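Local atomic coordinates of baculoviral IAP repeat-containing protein 2 (Homo sapiens, PDB entry 3M1D), a protein that is recruited by the adaptor TRAF2 and, as an inhibitor of apoptosis protein, probably helps to restrain cell death through its zinc-binding BIR domains. Residues Q67-L72 with S77-L82; G37-G42 with K46-C51; E30-R35 with D63-K68. All coordinates share one frame; numbering follows the deposited sequence.

Interaction 1: Q67-L72 with S77-L82; sequences QKHKQL and SFIQNL. With ZN (zinc ion), chain C.
His-69 turns its CG away from its own backbone N (chi1 -160°) and Ile-79 does the same with CG1, so that the imidazole of helix 65-72 and the aliphatic branch of helix 77-83 run antiparallel, side chain against side chain. This is the zinc-binding end of the BIR fold, where two C-terminal helices, their axes 120° apart, pack beside the site of three cysteines and one histidine. Ile-79 lies over one face of the imidazole: its CB sits 3.8 Å from the ring centroid, only 6° off the normal, a CH-pi contact almost straight above the centre. From there the side chain runs over the ring toward its ND1 side. The CG1 methylene, 3.6 Å from His-69 CG, also meets the CG of Lys-70, whose chain crosses the isoleucine at about a right angle before its amino end heads off from helix 77-83. Phe-78 comes only loosely to the CE1 side of the imidazole.

Both ring nitrogens of His-69 are engaged. NE2 binds the zinc ion at 2.2 Å, alongside the sulfurs of Cys-49, Cys-52 and Cys-76, while ND1 is hydrogen-bonded to the carbonyl O of Ala-36. Held at both nitrogens and lidded by the isoleucine, the imidazole has little scope to rotate. The methyl CD1 of Ile-79 ends 3.4 Å from His-69 ND1.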
loop_
_atom_site.group_PDB
_atom_site.type_symbol
_atom_site.label_atom_id
_atom_site.label_comp_id
_atom_site.label_asym_id
_atom_site.label_seq_id
_atom_site.Cartn_x
_atom_site.Cartn_y
_atom_site.Cartn_z
ATOM N N GLN A 67 4.744 -4.744 -6.736
ATOM C CA GLN A 67 5.673 -5.871 -6.835
ATOM C C GLN A 67 5.975 -6.491 -5.487
ATOM O O GLN A 67 6.008 -7.712 -5.359
ATOM C CB GLN A 67 7.007 -5.454 -7.459
ATOM C CG GLN A 67 7.056 -5.532 -8.966
ATOM C CD GLN A 67 8.476 -5.443 -9.496
ATOM O OE1 GLN A 67 9.447 -5.529 -8.736
ATOM N NE2 GLN A 67 8.605 -5.288 -10.808
ATOM N N LYS A 68 6.256 -5.657 -4.492
ATOM C CA LYS A 68 6.537 -6.197 -3.167
ATOM C C LYS A 68 5.336 -7.016 -2.711
ATOM O O LYS A 68 5.480 -8.106 -2.174
ATOM C CB LYS A 68 6.833 -5.085 -2.150
ATOM C CG LYS A 68 8.275 -4.591 -2.183
ATOM C CD LYS A 68 8.631 -3.857 -0.893
ATOM C CE LYS A 68 10.104 -3.462 -0.842
ATOM N NZ LYS A 68 10.437 -2.761 0.452
ATOM N N HIS A 69 4.153 -6.472 -2.958
ATOM C CA HIS A 69 2.897 -7.091 -2.555
ATOM C C HIS A 69 2.706 -8.464 -3.213
ATOM O O HIS A 69 2.426 -9.452 -2.531
ATOM C CB HIS A 69 1.754 -6.160 -2.947
ATOM C CG HIS A 69 0.480 -6.412 -2.209
ATOM N ND1 HIS A 69 -0.523 -5.471 -2.125
ATOM C CD2 HIS A 69 0.047 -7.490 -1.514
ATOM C CE1 HIS A 69 -1.521 -5.959 -1.413
ATOM N NE2 HIS A 69 -1.199 -7.180 -1.027
ATOM N N LYS A 70 2.838 -8.507 -4.538
ATOM C CA LYS A 70 2.725 -9.742 -5.321
ATOM C C LYS A 70 3.716 -10.800 -4.872
ATOM O O LYS A 70 3.385 -11.981 -4.826
ATOM C CB LYS A 70 2.989 -9.473 -6.812
ATOM C CG LYS A 70 1.789 -9.040 -7.617
ATOM C CD LYS A 70 2.217 -8.297 -8.888
ATOM C CE LYS A 70 3.196 -9.104 -9.741
ATOM N NZ LYS A 70 3.352 -8.542 -11.132
ATOM N N GLN A 71 4.946 -10.365 -4.590
ATOM C CA GLN A 71 6.053 -11.248 -4.239
ATOM C C GLN A 71 5.911 -11.843 -2.851
ATOM O O GLN A 71 6.221 -13.015 -2.633
ATOM C CB GLN A 71 7.387 -10.487 -4.287
ATOM C CG GLN A 71 8.035 -10.428 -5.660
ATOM C CD GLN A 71 9.106 -9.351 -5.778
ATOM O OE1 GLN A 71 9.521 -9.012 -6.887
ATOM N NE2 GLN A 71 9.559 -8.806 -4.642
ATOM N N LEU A 72 5.470 -11.026 -1.906
ATOM C CA LEU A 72 5.466 -11.451 -0.515
ATOM C C LEU A 72 4.214 -12.215 -0.159
ATOM O O LEU A 72 4.285 -13.217 0.562
ATOM C CB LEU A 72 5.643 -10.258 0.424
ATOM C CG LEU A 72 7.002 -9.576 0.294
ATOM C CD1 LEU A 72 6.925 -8.144 0.820
ATOM C CD2 LEU A 72 8.059 -10.367 1.035
ATOM N N SER A 77 -6.371 -11.754 -2.611
ATOM C CA SER A 77 -7.322 -11.623 -3.715
ATOM C C SER A 77 -7.225 -10.256 -4.379
ATOM O O SER A 77 -7.369 -10.139 -5.595
ATOM C CB SER A 77 -8.764 -11.835 -3.237
ATOM O OG SER A 77 -8.941 -13.131 -2.717
ATOM N N PHE A 78 -7.014 -9.211 -3.589
ATOM C CA PHE A 78 -6.925 -7.888 -4.181
ATOM C C PHE A 78 -5.735 -7.805 -5.143
ATOM O O PHE A 78 -5.901 -7.469 -6.316
ATOM C CB PHE A 78 -6.821 -6.789 -3.124
ATOM C CG PHE A 78 -6.511 -5.439 -3.703
ATOM C CD1 PHE A 78 -7.518 -4.657 -4.249
ATOM C CD2 PHE A 78 -5.209 -4.967 -3.738
ATOM C CE1 PHE A 78 -7.238 -3.410 -4.802
ATOM C CE2 PHE A 78 -4.921 -3.723 -4.291
ATOM C CZ PHE A 78 -5.938 -2.948 -4.826
ATOM N N ILE A 79 -4.537 -8.105 -4.652
ATOM C CA ILE A 79 -3.353 -8.005 -5.501
ATOM C C ILE A 79 -3.469 -8.903 -6.745
ATOM O O ILE A 79 -2.966 -8.543 -7.805
ATOM C CB ILE A 79 -2.020 -8.260 -4.737
ATOM C CG1 ILE A 79 -0.866 -7.507 -5.416
ATOM C CG2 ILE A 79 -1.698 -9.743 -4.651
ATOM C CD1 ILE A 79 -1.065 -5.985 -5.482
ATOM N N GLN A 80 -4.153 -10.045 -6.626
ATOM C CA GLN A 80 -4.354 -10.937 -7.773
ATOM C C GLN A 80 -5.260 -10.296 -8.818
ATOM O O GLN A 80 -5.014 -10.394 -10.020
ATOM C CB GLN A 80 -4.967 -12.269 -7.337
ATOM C CG GLN A 80 -4.022 -13.239 -6.658
ATOM C CD GLN A 80 -4.767 -14.456 -6.104
ATOM O OE1 GLN A 80 -4.165 -15.381 -5.544
ATOM N NE2 GLN A 80 -6.083 -14.458 -6.267
ATOM N N ASN A 81 -6.320 -9.643 -8.355
ATOM C CA ASN A 81 -7.279 -9.037 -9.264
ATOM C C ASN A 81 -6.772 -7.726 -9.850
ATOM O O ASN A 81 -7.129 -7.345 -10.964
ATOM C CB ASN A 81 -8.618 -8.830 -8.558
ATOM C CG ASN A 81 -9.324 -10.144 -8.264
ATOM O OD1 ASN A 81 -9.081 -11.153 -8.930
ATOM N ND2 ASN A 81 -10.202 -10.138 -7.262
ATOM N N LEU A 82 -5.935 -7.036 -9.090
ATOM C CA LEU A 82 -5.373 -5.774 -9.539
ATOM C C LEU A 82 -4.473 -6.021 -10.743
ATOM O O LEU A 82 -4.519 -5.297 -11.739
ATOM C CB LEU A 82 -4.556 -5.144 -8.413
ATOM C CG LEU A 82 -4.010 -3.760 -8.724
ATOM C CD1 LEU A 82 -5.176 -2.805 -8.867
ATOM C CD2 LEU A 82 -3.044 -3.303 -7.639
HETATM ZN ZN ZN C . -2.952 -7.838 0.161
#

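Interaction 2: G37-G42 with K46-C51; sequences GFYYTG and KVKCFC. With ZN (zinc ion), chain C.
Phe-38 and Val-47 pack at about a right angle on the buried face of an antiparallel hairpin, with Phe-38 CB 3.7 Å from Val-47 CG2. Beyond them the ring atom CE1 of the phenylalanine reaches the CB of Cys-49, its partner in a non-hydrogen-bonded pair, and the neighbouring ring atom CZ meets His-69. This face is tight and largely apolar. The backbone is bound just as firmly: Tyr-39 and Lys-48 form a hydrogen-bonded pair, N to O in both directions, and Phe-50 N reaches Gly-37 O at 2.9 Å. Gly-37 closes helix 30-35 with a Schellman motif just before the strand begins.

The opposite face, carrying Tyr-39 and Lys-48, is looser and partly exposed. There the two side chains extend together from the sheet, and Lys-48 CB lies over one face of the phenol, 4.2 Å from the ring centroid. A water links Tyr-39 OH to Cys-49 O. At the turn end, Lys-46 O takes two donors: Thr-41 N in the carbonyl plane, and Thr-41 OG1, 2.8 Å away and 45° out of that plane. A chi1 of 64°, setting OG1 between backbone N and carbonyl carbon, allows this.

At the other end, Cys-49 SG binds the zinc ion at 2.4 Å and accepts from Cys-51 N at 3.2 Å, the arrangement of a zinc knuckle opening the CxxC half of the BIR metal site.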
loop_
_atom_site.group_PDB
_atom_site.type_symbol
_atom_site.label_atom_id
_atom_site.label_comp_id
_atom_site.label_asym_id
_atom_site.label_seq_id
_atom_site.Cartn_x
_atom_site.Cartn_y
_atom_site.Cartn_z
ATOM N N GLY A 37 -3.099 -1.213 -2.576
ATOM C CA GLY A 37 -3.955 -1.778 -1.542
ATOM C C GLY A 37 -3.535 -1.414 -0.136
ATOM O O GLY A 37 -4.128 -1.881 0.832
ATOM N N PHE A 38 -2.513 -0.573 -0.007
ATOM C CA PHE A 38 -1.971 -0.291 1.319
ATOM C C PHE A 38 -2.534 0.971 1.947
ATOM O O PHE A 38 -2.635 1.993 1.291
ATOM C CB PHE A 38 -0.444 -0.181 1.247
ATOM C CG PHE A 38 0.243 -1.472 0.896
ATOM C CD1 PHE A 38 0.318 -2.504 1.819
ATOM C CD2 PHE A 38 0.829 -1.645 -0.348
ATOM C CE1 PHE A 38 0.956 -3.694 1.512
ATOM C CE2 PHE A 38 1.473 -2.832 -0.665
ATOM C CZ PHE A 38 1.535 -3.862 0.265
ATOM N N TYR A 39 -2.886 0.905 3.227
ATOM C CA TYR A 39 -3.205 2.119 3.968
ATOM C C TYR A 39 -2.122 2.359 5.025
ATOM O O TYR A 39 -1.328 1.465 5.346
ATOM C CB TYR A 39 -4.600 2.048 4.607
ATOM C CG TYR A 39 -4.756 0.954 5.650
ATOM C CD1 TYR A 39 -4.330 1.148 6.961
ATOM C CD2 TYR A 39 -5.337 -0.262 5.325
ATOM C CE1 TYR A 39 -4.467 0.151 7.922
ATOM C CE2 TYR A 39 -5.479 -1.271 6.275
ATOM C CZ TYR A 39 -5.049 -1.056 7.570
ATOM O OH TYR A 39 -5.184 -2.045 8.511
ATOM N N TYR A 40 -2.088 3.569 5.558
ATOM C CA TYR A 40 -1.003 3.956 6.446
ATOM C C TYR A 40 -1.403 3.611 7.867
ATOM O O TYR A 40 -2.495 3.950 8.274
ATOM C CB TYR A 40 -0.743 5.460 6.331
ATOM C CG TYR A 40 0.314 5.967 7.289
ATOM C CD1 TYR A 40 1.459 5.222 7.555
ATOM C CD2 TYR A 40 0.170 7.193 7.912
ATOM C CE1 TYR A 40 2.423 5.682 8.433
ATOM C CE2 TYR A 40 1.128 7.670 8.773
ATOM C CZ TYR A 40 2.248 6.918 9.032
ATOM O OH TYR A 40 3.189 7.409 9.889
ATOM N N THR A 41 -0.517 2.943 8.602
ATOM C CA THR A 41 -0.794 2.519 9.970
ATOM C C THR A 41 -0.676 3.639 10.994
ATOM O O THR A 41 -1.186 3.511 12.109
ATOM C CB THR A 41 0.160 1.420 10.424
ATOM O OG1 THR A 41 1.504 1.932 10.451
ATOM C CG2 THR A 41 0.058 0.197 9.499
ATOM N N GLY A 42 -0.000 4.723 10.624
ATOM C CA GLY A 42 0.219 5.835 11.537
ATOM C C GLY A 42 1.539 5.685 12.267
ATOM O O GLY A 42 1.896 6.509 13.106
ATOM N N LYS A 46 5.151 2.597 7.882
ATOM C CA LYS A 46 4.584 1.257 7.807
ATOM C C LYS A 46 3.165 1.287 7.296
ATOM O O LYS A 46 2.322 2.021 7.804
ATOM C CB LYS A 46 4.619 0.572 9.177
ATOM C CG LYS A 46 4.168 -0.884 9.132
ATOM C CD LYS A 46 4.434 -1.599 10.443
ATOM C CE LYS A 46 3.622 -0.985 11.572
ATOM N NZ LYS A 46 3.842 -1.734 12.838
ATOM N N VAL A 47 2.905 0.472 6.288
ATOM C CA VAL A 47 1.607 0.433 5.660
ATOM C C VAL A 47 1.089 -1.009 5.688
ATOM O O VAL A 47 1.855 -1.946 5.880
ATOM C CB VAL A 47 1.697 0.956 4.209
ATOM C CG1 VAL A 47 2.231 2.385 4.203
ATOM C CG2 VAL A 47 2.615 0.058 3.391
ATOM N N LYS A 48 -0.211 -1.182 5.486
ATOM C CA LYS A 48 -0.840 -2.478 5.648
ATOM C C LYS A 48 -1.859 -2.676 4.527
ATOM O O LYS A 48 -2.579 -1.748 4.174
ATOM C CB LYS A 48 -1.502 -2.521 7.035
ATOM C CG LYS A 48 -2.026 -3.871 7.511
ATOM C CD LYS A 48 -2.392 -3.781 9.008
ATOM C CE LYS A 48 -3.222 -4.964 9.484
ATOM N NZ LYS A 48 -3.982 -4.634 10.737
ATOM N N CYS A 49 -1.906 -3.872 3.941
ATOM C CA CYS A 49 -2.905 -4.139 2.907
ATOM C C CYS A 49 -4.284 -4.283 3.526
ATOM O O CYS A 49 -4.463 -5.009 4.508
ATOM C CB CYS A 49 -2.575 -5.399 2.110
ATOM S SG CYS A 49 -3.832 -5.772 0.856
ATOM N N PHE A 50 -5.253 -3.573 2.960
ATOM C CA PHE A 50 -6.625 -3.628 3.438
ATOM C C PHE A 50 -7.232 -5.015 3.227
ATOM O O PHE A 50 -8.186 -5.390 3.908
ATOM C CB PHE A 50 -7.488 -2.552 2.752
ATOM C CG PHE A 50 -7.936 -2.914 1.354
ATOM C CD1 PHE A 50 -9.285 -2.944 1.035
ATOM C CD2 PHE A 50 -7.011 -3.192 0.359
ATOM C CE1 PHE A 50 -9.711 -3.266 -0.251
ATOM C CE2 PHE A 50 -7.422 -3.500 -0.929
ATOM C CZ PHE A 50 -8.783 -3.549 -1.228
ATOM N N CYS A 51 -6.668 -5.783 2.297
ATOM C CA CYS A 51 -7.226 -7.090 1.962
ATOM C C CYS A 51 -6.612 -8.239 2.749
ATOM O O CYS A 51 -7.331 -9.063 3.305
ATOM C CB CYS A 51 -7.091 -7.384 0.464
ATOM S SG CYS A 51 -7.759 -9.005 -0.018
HETATM ZN ZN ZN C . -2.952 -7.838 0.161
HETATM O O HOH W 1 -5.853 -4.806 6.977
#

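Interaction 3: E30-R35 with D63-K68; sequences ERSLAR and DSPIQK
Leu-33 of helix 30-35 meets Pro-65, the first residue of helix 65-72, and the two side chains cross at about a right angle. Followed outward, Leu-33 starts with its CB directed away from the other segment. CG is turned anti to the carbonyl carbon (chi1 -72°), which swings the branch back and leaves Leu-33 CG 4.2 Å from Pro-65 CG. At the fork CD2 carries the contact, 3.5 Å from Pro-65 CG and 3.8 Å from Pro-65 CB. The leucine also touches Tyr-19 and Trp-59, which places it in the interior of the BIR domain.

One residue earlier, Ser-32 OG approaches the same pyrrolidine ring, 3.8 Å from Pro-65 CG. With a ring carbon as partner, that approach is van der Waals contact; the polar bond of the hydroxyl goes to Ser-29 O, just ahead of the helix. The proline therefore sits against a methyl and an oxygen at once.

Its own segment is well anchored. Ser-64, at the N-cap, accepts from Gln-67 N through OG at 3.0 Å with an angle of 163° at the hydrogen. Just before the cap, Asp-63 OD2 forms a salt bridge with Lys-68 NZ, the lysine approaching from above the carboxylate plane; OD2 also accepts from Lys-60 N, and Lys-68 lies against Trp-59 in a cation-pi contact. The polar groups thus settle their bonds within or beside their own segment, and the two helices are joined here by apolar contact of a leucine methyl with a proline ring, shape rather than directed bonding.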
loop_
_atom_site.group_PDB
_atom_site.type_symbol
_atom_site.label_atom_id
_atom_site.label_comp_id
_atom_site.label_asym_id
_atom_site.label_seq_id
_atom_site.Cartn_x
_atom_site.Cartn_y
_atom_site.Cartn_z
ATOM N N GLU A 30 2.391 8.166 -2.035
ATOM C CA GLU A 30 1.240 7.711 -1.273
ATOM C C GLU A 30 0.168 7.155 -2.201
ATOM O O GLU A 30 -0.508 6.190 -1.857
ATOM C CB GLU A 30 0.663 8.857 -0.446
ATOM C CG GLU A 30 1.522 9.267 0.723
ATOM C CD GLU A 30 2.299 10.527 0.450
ATOM O OE1 GLU A 30 2.889 10.641 -0.650
ATOM O OE2 GLU A 30 2.304 11.408 1.340
ATOM N N ARG A 31 0.018 7.761 -3.376
ATOM C CA ARG A 31 -0.950 7.273 -4.344
ATOM C C ARG A 31 -0.605 5.859 -4.785
ATOM O O ARG A 31 -1.483 5.012 -4.886
ATOM C CB ARG A 31 -1.037 8.193 -5.559
ATOM C CG ARG A 31 -1.406 9.628 -5.221
ATOM C CD ARG A 31 -1.909 10.366 -6.457
ATOM N NE ARG A 31 -1.554 11.785 -6.452
ATOM C CZ ARG A 31 -0.409 12.274 -6.924
ATOM N NH1 ARG A 31 0.509 11.459 -7.436
ATOM N NH2 ARG A 31 -0.177 13.581 -6.881
ATOM N N SER A 32 0.675 5.601 -5.039
ATOM C CA SER A 32 1.084 4.267 -5.460
ATOM C C SER A 32 0.856 3.256 -4.338
ATOM O O SER A 32 0.410 2.141 -4.578
ATOM C CB SER A 32 2.539 4.246 -5.931
ATOM O OG SER A 32 3.438 4.369 -4.848
ATOM N N LEU A 33 1.142 3.659 -3.107
ATOM C CA LEU A 33 0.899 2.792 -1.973
ATOM C C LEU A 33 -0.576 2.426 -1.888
ATOM O O LEU A 33 -0.922 1.241 -1.814
ATOM C CB LEU A 33 1.375 3.454 -0.680
ATOM C CG LEU A 33 2.900 3.482 -0.600
ATOM C CD1 LEU A 33 3.374 4.405 0.507
ATOM C CD2 LEU A 33 3.443 2.052 -0.397
ATOM N N ALA A 34 -1.438 3.444 -1.928
ATOM C CA ALA A 34 -2.878 3.253 -1.802
ATOM C C ALA A 34 -3.443 2.419 -2.950
ATOM O O ALA A 34 -4.321 1.566 -2.745
ATOM C CB ALA A 34 -3.593 4.611 -1.714
ATOM N N ARG A 35 -2.937 2.662 -4.155
ATOM C CA ARG A 35 -3.336 1.885 -5.321
ATOM C C ARG A 35 -2.939 0.422 -5.177
ATOM O O ARG A 35 -3.631 -0.458 -5.683
ATOM C CB ARG A 35 -2.716 2.456 -6.604
ATOM C CG ARG A 35 -3.209 3.845 -6.964
ATOM C CD ARG A 35 -2.552 4.371 -8.241
ATOM N NE ARG A 35 -2.818 5.796 -8.434
ATOM C CZ ARG A 35 -2.237 6.548 -9.364
ATOM N NH1 ARG A 35 -1.350 6.013 -10.194
ATOM N NH2 ARG A 35 -2.541 7.839 -9.465
ATOM N N ASP A 63 11.245 1.424 -4.931
ATOM C CA ASP A 63 10.450 0.276 -4.487
ATOM C C ASP A 63 9.076 0.276 -5.136
ATOM O O ASP A 63 8.404 1.305 -5.196
ATOM C CB ASP A 63 10.273 0.295 -2.970
ATOM C CG ASP A 63 11.408 -0.384 -2.242
ATOM O OD1 ASP A 63 12.232 -1.056 -2.902
ATOM O OD2 ASP A 63 11.469 -0.247 -1.004
ATOM N N SER A 64 8.641 -0.889 -5.596
ATOM C CA SER A 64 7.309 -0.998 -6.168
ATOM C C SER A 64 6.348 -1.643 -5.172
ATOM O O SER A 64 6.503 -2.809 -4.843
ATOM C CB SER A 64 7.346 -1.834 -7.436
ATOM O OG SER A 64 6.032 -2.252 -7.760
ATOM N N PRO A 65 5.361 -0.883 -4.684
ATOM C CA PRO A 65 4.425 -1.475 -3.722
ATOM C C PRO A 65 3.671 -2.664 -4.315
ATOM O O PRO A 65 3.451 -3.650 -3.620
ATOM C CB PRO A 65 3.471 -0.320 -3.408
ATOM C CG PRO A 65 4.306 0.906 -3.604
ATOM C CD PRO A 65 5.192 0.577 -4.792
ATOM N N ILE A 66 3.310 -2.590 -5.592
ATOM C CA ILE A 66 2.603 -3.698 -6.222
ATOM C C ILE A 66 3.480 -4.938 -6.358
ATOM O O ILE A 66 3.025 -6.058 -6.091
ATOM C CB ILE A 66 2.002 -3.295 -7.573
ATOM C CG1 ILE A 66 0.791 -2.403 -7.338
ATOM C CG2 ILE A 66 1.623 -4.533 -8.376
ATOM C CD1 ILE A 66 0.191 -1.824 -8.605
ATOM N N GLN A 67 4.744 -4.744 -6.736
ATOM C CA GLN A 67 5.673 -5.871 -6.835
ATOM C C GLN A 67 5.975 -6.491 -5.487
ATOM O O GLN A 67 6.008 -7.712 -5.359
ATOM C CB GLN A 67 7.007 -5.454 -7.459
ATOM C CG GLN A 67 7.056 -5.532 -8.966
ATOM C CD GLN A 67 8.476 -5.443 -9.496
ATOM O OE1 GLN A 67 9.447 -5.529 -8.736
ATOM N NE2 GLN A 67 8.605 -5.288 -10.808
ATOM N N LYS A 68 6.256 -5.657 -4.492
ATOM C CA LYS A 68 6.537 -6.197 -3.167
ATOM C C LYS A 68 5.336 -7.016 -2.711
ATOM O O LYS A 68 5.480 -8.106 -2.174
ATOM C CB LYS A 68 6.833 -5.085 -2.150
ATOM C CG LYS A 68 8.275 -4.591 -2.183
ATOM C CD LYS A 68 8.631 -3.857 -0.893
ATOM C CE LYS A 68 10.104 -3.462 -0.842
ATOM N NZ LYS A 68 10.437 -2.761 0.452
#

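All three contacts lie within one small BIR domain, their centres 10 to 13 Å apart. Along the chain, interaction 2 is nested inside the loop that interaction 3 closes, and interaction 1 follows. Helix 30-35 leads into strand 38-40, with a probable hydrogen bond from Phe-38 N to Leu-33 O at that junction, while helix 65-72 serves both interactions 1 and 3, which share Gln-67 and Lys-68. Interactions 1 and 2 each supply one ligand, His-69 and Cys-49, to the single zinc ion, and Phe-78 reaches Gly-37 and Phe-50 across that boundary. The metal ties the hairpin to the C-terminal helices, and the side chain of Pro-65 in interaction 3 lies about 11 Å from the zinc.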